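Local coordinates for alpha-galactosidase (Lactobacillus brevis, PDB 3MI6), which probably hydrolyses terminal, non-reducing alpha-D-galactose residues of alpha-D-galactosides such as galactose oligosaccharides and galactomannans, at residues 240-245 with 303-308; 428-433 with 451-456. One frame throughout, in Å; residues are numbered along the deposited sequence.

Overall arrangement
Contacts 1 and 2 lie on opposite sides of the chain's centre, their centres 47 Å apart and their nearest atoms about 32 Å apart, so they do not touch. They follow one another in sequence. Contact 1 joins a loop of the N-terminal beta-sandwich region to the start of helix 305-319, where the chain leaves that region for the (beta/alpha)8 barrel, and it lies away from the predicted substrate site. Contact 2 sits in the barrel, at the start of helix 454-471, which leads into strand 475-478 and the predicted nucleophile D479. The V456 side chain is about 10 Å from that of W478, a predicted substrate-binding residue.

Contact 1: residues 240-245 with 303-308; sequences TTDEQG and AGMNQL
The N-H of M305 (a selenomethionine) points almost straight at T241 O, 2.8 Å away with an N-H...O angle of 169°, and lies in the carbonyl plane. One residue on, N306 N donates to D242 O at 3.1 Å. A water adds a further link, donating to D242 O and A303 O and accepting from Q307 N. The loop thus serves backbone N-H groups in the first turn of helix 305-319, right after N-cap G304, whose own N makes a weak bond to G245 O (2.8 Å) beside the single bridge of G245 with A303. An ST turn, with E243 N donating to T241 OG1 at 3.0 Å, shapes the loop. Side-chain packing flanks the backbone bonds through M305, T240 and D242. The M305 chain bends at its third torsion (-73°), which brings CE over the T241 backbone, 3.4 Å from T241 C, while its CG lies 4.1 Å from T240 CG2. D242 OD1 rests 3.3 Å from M305 CB, but its charge is paired with R640, whose backbone N also donates to N306 OD1. The loop joins strands 233-236 and 247-252 of the nine-stranded antiparallel sheet; the helix follows strand 290-301, the neighbour of 247-252, and M305 packs on M234 of strand 233-236.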
loop_
_atom_site.group_PDB
_atom_site.type_symbol
_atom_site.label_atom_id
_atom_site.label_comp_id
_atom_site.label_asym_id
_atom_site.label_seq_id
_atom_site.Cartn_x
_atom_site.Cartn_y
_atom_site.Cartn_z
ATOM N N THR D 240 -0.329 -3.682 14.368
ATOM C CA THR D 240 -0.287 -2.983 15.636
ATOM C C THR D 240 -0.538 -1.478 15.479
ATOM O O THR D 240 -0.064 -0.845 14.539
ATOM C CB THR D 240 1.043 -3.200 16.326
ATOM O OG1 THR D 240 1.185 -4.592 16.597
ATOM C CG2 THR D 240 1.091 -2.420 17.633
ATOM N N THR D 241 -1.302 -0.939 16.422
ATOM C CA THR D 241 -1.646 0.467 16.466
ATOM C C THR D 241 -1.478 0.986 17.899
ATOM O O THR D 241 -0.898 0.318 18.753
ATOM C CB THR D 241 -3.105 0.682 16.043
ATOM O OG1 THR D 241 -3.965 0.100 17.023
ATOM C CG2 THR D 241 -3.386 0.032 14.723
ATOM N N ASP D 242 -1.990 2.177 18.165
ATOM C CA ASP D 242 -1.905 2.739 19.494
ATOM C C ASP D 242 -2.909 2.074 20.397
ATOM O O ASP D 242 -2.815 2.194 21.622
ATOM C CB ASP D 242 -2.146 4.240 19.463
ATOM C CG ASP D 242 -0.891 5.014 19.148
ATOM O OD1 ASP D 242 0.159 4.734 19.768
ATOM O OD2 ASP D 242 -0.943 5.907 18.280
ATOM N N GLU D 243 -3.858 1.351 19.801
ATOM C CA GLU D 243 -4.934 0.739 20.580
ATOM C C GLU D 243 -4.770 -0.761 20.912
ATOM O O GLU D 243 -5.262 -1.207 21.957
ATOM C CB GLU D 243 -6.272 0.980 19.892
ATOM C CG GLU D 243 -6.651 2.435 19.778
ATOM C CD GLU D 243 -7.703 2.669 18.691
ATOM O OE1 GLU D 243 -8.892 2.852 19.060
ATOM O OE2 GLU D 243 -7.345 2.666 17.474
ATOM N N GLN D 244 -4.088 -1.514 20.037
ATOM C CA GLN D 244 -4.061 -2.988 20.075
ATOM C C GLN D 244 -2.807 -3.532 19.398
ATOM O O GLN D 244 -2.287 -2.897 18.475
ATOM C CB GLN D 244 -5.278 -3.559 19.325
ATOM C CG GLN D 244 -5.055 -3.839 17.811
ATOM C CD GLN D 244 -6.354 -3.675 16.940
ATOM O OE1 GLN D 244 -7.451 -3.350 17.456
ATOM N NE2 GLN D 244 -6.219 -3.897 15.611
ATOM N N GLY D 245 -2.323 -4.698 19.835
ATOM C CA GLY D 245 -1.274 -5.405 19.102
ATOM C C GLY D 245 0.164 -5.385 19.613
ATOM O O GLY D 245 0.567 -4.529 20.417
ATOM N N ALA D 303 -0.725 -5.242 23.893
ATOM C CA ALA D 303 -1.854 -4.373 24.065
ATOM C C ALA D 303 -1.701 -3.027 23.333
ATOM O O ALA D 303 -2.418 -2.055 23.628
ATOM C CB ALA D 303 -2.122 -4.185 25.528
ATOM N N GLY D 304 -0.787 -2.981 22.361
ATOM C CA GLY D 304 -0.625 -1.789 21.534
ATOM C C GLY D 304 0.293 -0.694 22.055
ATOM O O GLY D 304 0.789 -0.736 23.189
HETATM N N MSE D 305 0.508 0.316 21.225
HETATM C CA MSE D 305 1.569 1.293 21.504
HETATM C C MSE D 305 1.293 2.284 22.644
HETATM O O MSE D 305 2.228 2.736 23.320
HETATM C CB MSE D 305 1.991 2.022 20.228
HETATM C CG MSE D 305 2.522 1.080 19.160
HETATM SE SE MSE D 305 3.095 1.939 17.496
HETATM C CE MSE D 305 1.385 2.430 16.683
ATOM N N ASN D 306 0.029 2.626 22.867
ATOM C CA ASN D 306 -0.278 3.474 24.006
ATOM C C ASN D 306 0.225 2.768 25.252
ATOM O O ASN D 306 0.908 3.381 26.105
ATOM C CB ASN D 306 -1.772 3.751 24.116
ATOM C CG ASN D 306 -2.206 5.035 23.381
ATOM O OD1 ASN D 306 -1.552 6.084 23.443
ATOM N ND2 ASN D 306 -3.339 4.952 22.708
ATOM N N GLN D 307 -0.087 1.469 25.336
ATOM C CA GLN D 307 0.287 0.655 26.485
ATOM C C GLN D 307 1.803 0.618 26.624
ATOM O O GLN D 307 2.338 0.791 27.719
ATOM C CB GLN D 307 -0.303 -0.750 26.385
ATOM C CG GLN D 307 0.126 -1.707 27.511
ATOM C CD GLN D 307 -0.242 -1.221 28.924
ATOM O OE1 GLN D 307 0.569 -1.322 29.870
ATOM N NE2 GLN D 307 -1.460 -0.695 29.075
ATOM N N LEU D 308 2.499 0.438 25.504
ATOM C CA LEU D 308 3.950 0.473 25.511
ATOM C C LEU D 308 4.486 1.799 26.037
ATOM O O LEU D 308 5.391 1.813 26.863
ATOM C CB LEU D 308 4.506 0.192 24.123
ATOM C CG LEU D 308 6.027 0.089 24.063
ATOM C CD1 LEU D 308 6.507 -1.216 24.680
ATOM C CD2 LEU D 308 6.474 0.183 22.628
HETATM O O HOH W 1 -2.827 0.556 24.174
#

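Contact 2: residues 428-433 with 451-456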
loop_
_atom_site.group_PDB
_atom_site.type_symbol
_atom_site.label_atom_id
_atom_site.label_comp_id
_atom_site.label_asym_id
_atom_site.label_seq_id
_atom_site.Cartn_x
_atom_site.Cartn_y
_atom_site.Cartn_z
ATOM N N HIS D 428 42.867 29.832 28.435
ATOM C CA HIS D 428 43.099 28.432 28.116
ATOM C C HIS D 428 42.693 28.122 26.681
ATOM O O HIS D 428 41.753 27.362 26.453
ATOM C CB HIS D 428 42.304 27.526 29.055
ATOM C CG HIS D 428 42.690 27.641 30.495
ATOM N ND1 HIS D 428 41.942 28.350 31.412
ATOM C CD2 HIS D 428 43.728 27.112 31.186
ATOM C CE1 HIS D 428 42.507 28.261 32.602
ATOM N NE2 HIS D 428 43.591 27.513 32.492
ATOM N N PRO D 429 43.397 28.708 25.705
ATOM C CA PRO D 429 43.059 28.398 24.314
ATOM C C PRO D 429 43.099 26.892 24.075
ATOM O O PRO D 429 42.306 26.377 23.278
ATOM C CB PRO D 429 44.174 29.090 23.520
ATOM C CG PRO D 429 44.653 30.183 24.403
ATOM C CD PRO D 429 44.513 29.660 25.814
ATOM N N ASP D 430 44.010 26.203 24.764
ATOM C CA ASP D 430 44.189 24.760 24.611
ATOM C C ASP D 430 42.976 23.949 25.076
ATOM O O ASP D 430 42.996 22.720 25.036
ATOM C CB ASP D 430 45.454 24.282 25.344
ATOM C CG ASP D 430 45.358 24.444 26.866
ATOM O OD1 ASP D 430 45.522 23.431 27.593
ATOM O OD2 ASP D 430 45.119 25.584 27.333
ATOM N N TRP D 431 41.925 24.638 25.513
ATOM C CA TRP D 431 40.701 23.987 25.981
ATOM C C TRP D 431 39.652 23.771 24.872
ATOM O O TRP D 431 38.749 22.953 25.040
ATOM C CB TRP D 431 40.085 24.780 27.134
ATOM C CG TRP D 431 40.721 24.531 28.469
ATOM C CD1 TRP D 431 41.900 23.886 28.714
ATOM C CD2 TRP D 431 40.208 24.928 29.749
ATOM N NE1 TRP D 431 42.151 23.853 30.066
ATOM C CE2 TRP D 431 41.131 24.488 30.723
ATOM C CE3 TRP D 431 39.060 25.611 30.166
ATOM C CZ2 TRP D 431 40.934 24.703 32.089
ATOM C CZ3 TRP D 431 38.871 25.829 31.518
ATOM C CH2 TRP D 431 39.800 25.374 32.465
ATOM N N LEU D 432 39.759 24.523 23.770
ATOM C CA LEU D 432 38.978 24.292 22.548
ATOM C C LEU D 432 39.288 22.957 21.875
ATOM O O LEU D 432 40.412 22.720 21.469
ATOM C CB LEU D 432 39.305 25.366 21.508
ATOM C CG LEU D 432 38.286 26.451 21.196
ATOM C CD1 LEU D 432 38.394 27.523 22.237
ATOM C CD2 LEU D 432 38.538 27.028 19.821
ATOM N N ILE D 433 38.286 22.106 21.714
ATOM C CA ILE D 433 38.438 20.923 20.875
ATOM C C ILE D 433 38.895 21.289 19.460
ATOM O O ILE D 433 38.142 21.872 18.675
ATOM C CB ILE D 433 37.124 20.157 20.772
ATOM C CG1 ILE D 433 36.707 19.677 22.158
ATOM C CG2 ILE D 433 37.259 18.993 19.813
ATOM C CD1 ILE D 433 35.541 18.707 22.136
HETATM N N MSE D 451 35.455 18.720 27.229
HETATM C CA MSE D 451 34.872 18.155 28.443
HETATM C C MSE D 451 35.561 16.882 28.902
HETATM O O MSE D 451 35.249 16.350 29.959
HETATM C CB MSE D 451 33.392 17.832 28.214
HETATM C CG MSE D 451 32.517 19.035 27.904
HETATM SE SE MSE D 451 32.440 20.300 29.396
HETATM C CE MSE D 451 31.720 19.114 30.763
ATOM N N ALA D 452 36.472 16.370 28.087
ATOM C CA ALA D 452 37.166 15.138 28.417
ATOM C C ALA D 452 38.214 15.404 29.488
ATOM O O ALA D 452 38.708 14.474 30.122
ATOM C CB ALA D 452 37.807 14.542 27.181
ATOM N N ARG D 453 38.546 16.678 29.687
ATOM C CA ARG D 453 39.539 17.075 30.680
ATOM C C ARG D 453 38.887 17.392 32.017
ATOM O O ARG D 453 38.021 18.261 32.103
ATOM C CB ARG D 453 40.297 18.308 30.205
ATOM C CG ARG D 453 40.978 18.160 28.878
ATOM C CD ARG D 453 41.146 19.517 28.236
ATOM N NE ARG D 453 42.229 19.508 27.264
ATOM C CZ ARG D 453 43.412 20.083 27.461
ATOM N NH1 ARG D 453 43.663 20.730 28.594
ATOM N NH2 ARG D 453 44.342 20.018 26.515
ATOM N N PRO D 454 39.307 16.688 33.068
ATOM C CA PRO D 454 38.784 16.955 34.409
ATOM C C PRO D 454 39.096 18.365 34.914
ATOM O O PRO D 454 38.421 18.841 35.818
ATOM C CB PRO D 454 39.470 15.888 35.266
ATOM C CG PRO D 454 39.737 14.777 34.313
ATOM C CD PRO D 454 40.071 15.433 33.008
ATOM N N GLU D 455 40.093 19.037 34.357
ATOM C CA GLU D 455 40.330 20.415 34.773
ATOM C C GLU D 455 39.181 21.297 34.295
ATOM O O GLU D 455 38.803 22.260 34.953
ATOM C CB GLU D 455 41.706 20.947 34.307
ATOM C CG GLU D 455 41.950 21.002 32.790
ATOM C CD GLU D 455 42.737 19.793 32.239
ATOM O OE1 GLU D 455 42.572 18.654 32.757
ATOM O OE2 GLU D 455 43.515 19.986 31.271
ATOM N N VAL D 456 38.615 20.947 33.150
ATOM C CA VAL D 456 37.517 21.716 32.583
ATOM C C VAL D 456 36.241 21.589 33.413
ATOM O O VAL D 456 35.585 22.589 33.702
ATOM C CB VAL D 456 37.243 21.312 31.124
ATOM C CG1 VAL D 456 36.013 22.023 30.587
ATOM C CG2 VAL D 456 38.455 21.622 30.267
#
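W431 and V456 are the closest backbone approach, CA to CA 7.7 Å, at the outset of helix 454-471 in the (beta/alpha)8 barrel. W431 ends a short 3-10 turn, its N bonded to H428 O at 2.9 Å; across from it R453 is the N-cap, its O accepting from V456 N. Backbone bonds of W431 with D450 and I433 with V448 tie the same loop to the chain running up to that helix. The indole is sandwiched: V456 CG2 makes a CH-pi contact over the five-membered ring, 3.9 Å from its centroid and 17° off the normal, and H428 CB lies against the opposite face. V456 CG1 lies anti to the backbone N (chi1 175°), which leaves CG2, anti to the carbonyl carbon, as the branch over the ring. An alanine in place of W431 is likely to leave V456 CG2 without the aromatic face it rests on and open a gap between helix and loop. E455 CG meets W431 CZ2 at 3.9 Å, while E455 OE1 is paired with R491. R453 links two carboxylates: NH1 forms a salt bridge to E455 OE2 at 2.8 Å, its hydrogen bond weak in angle, and a longer one to D430 OD1 at 3.4 Å, the guanidinium and D430 carboxylate planes 79° apart.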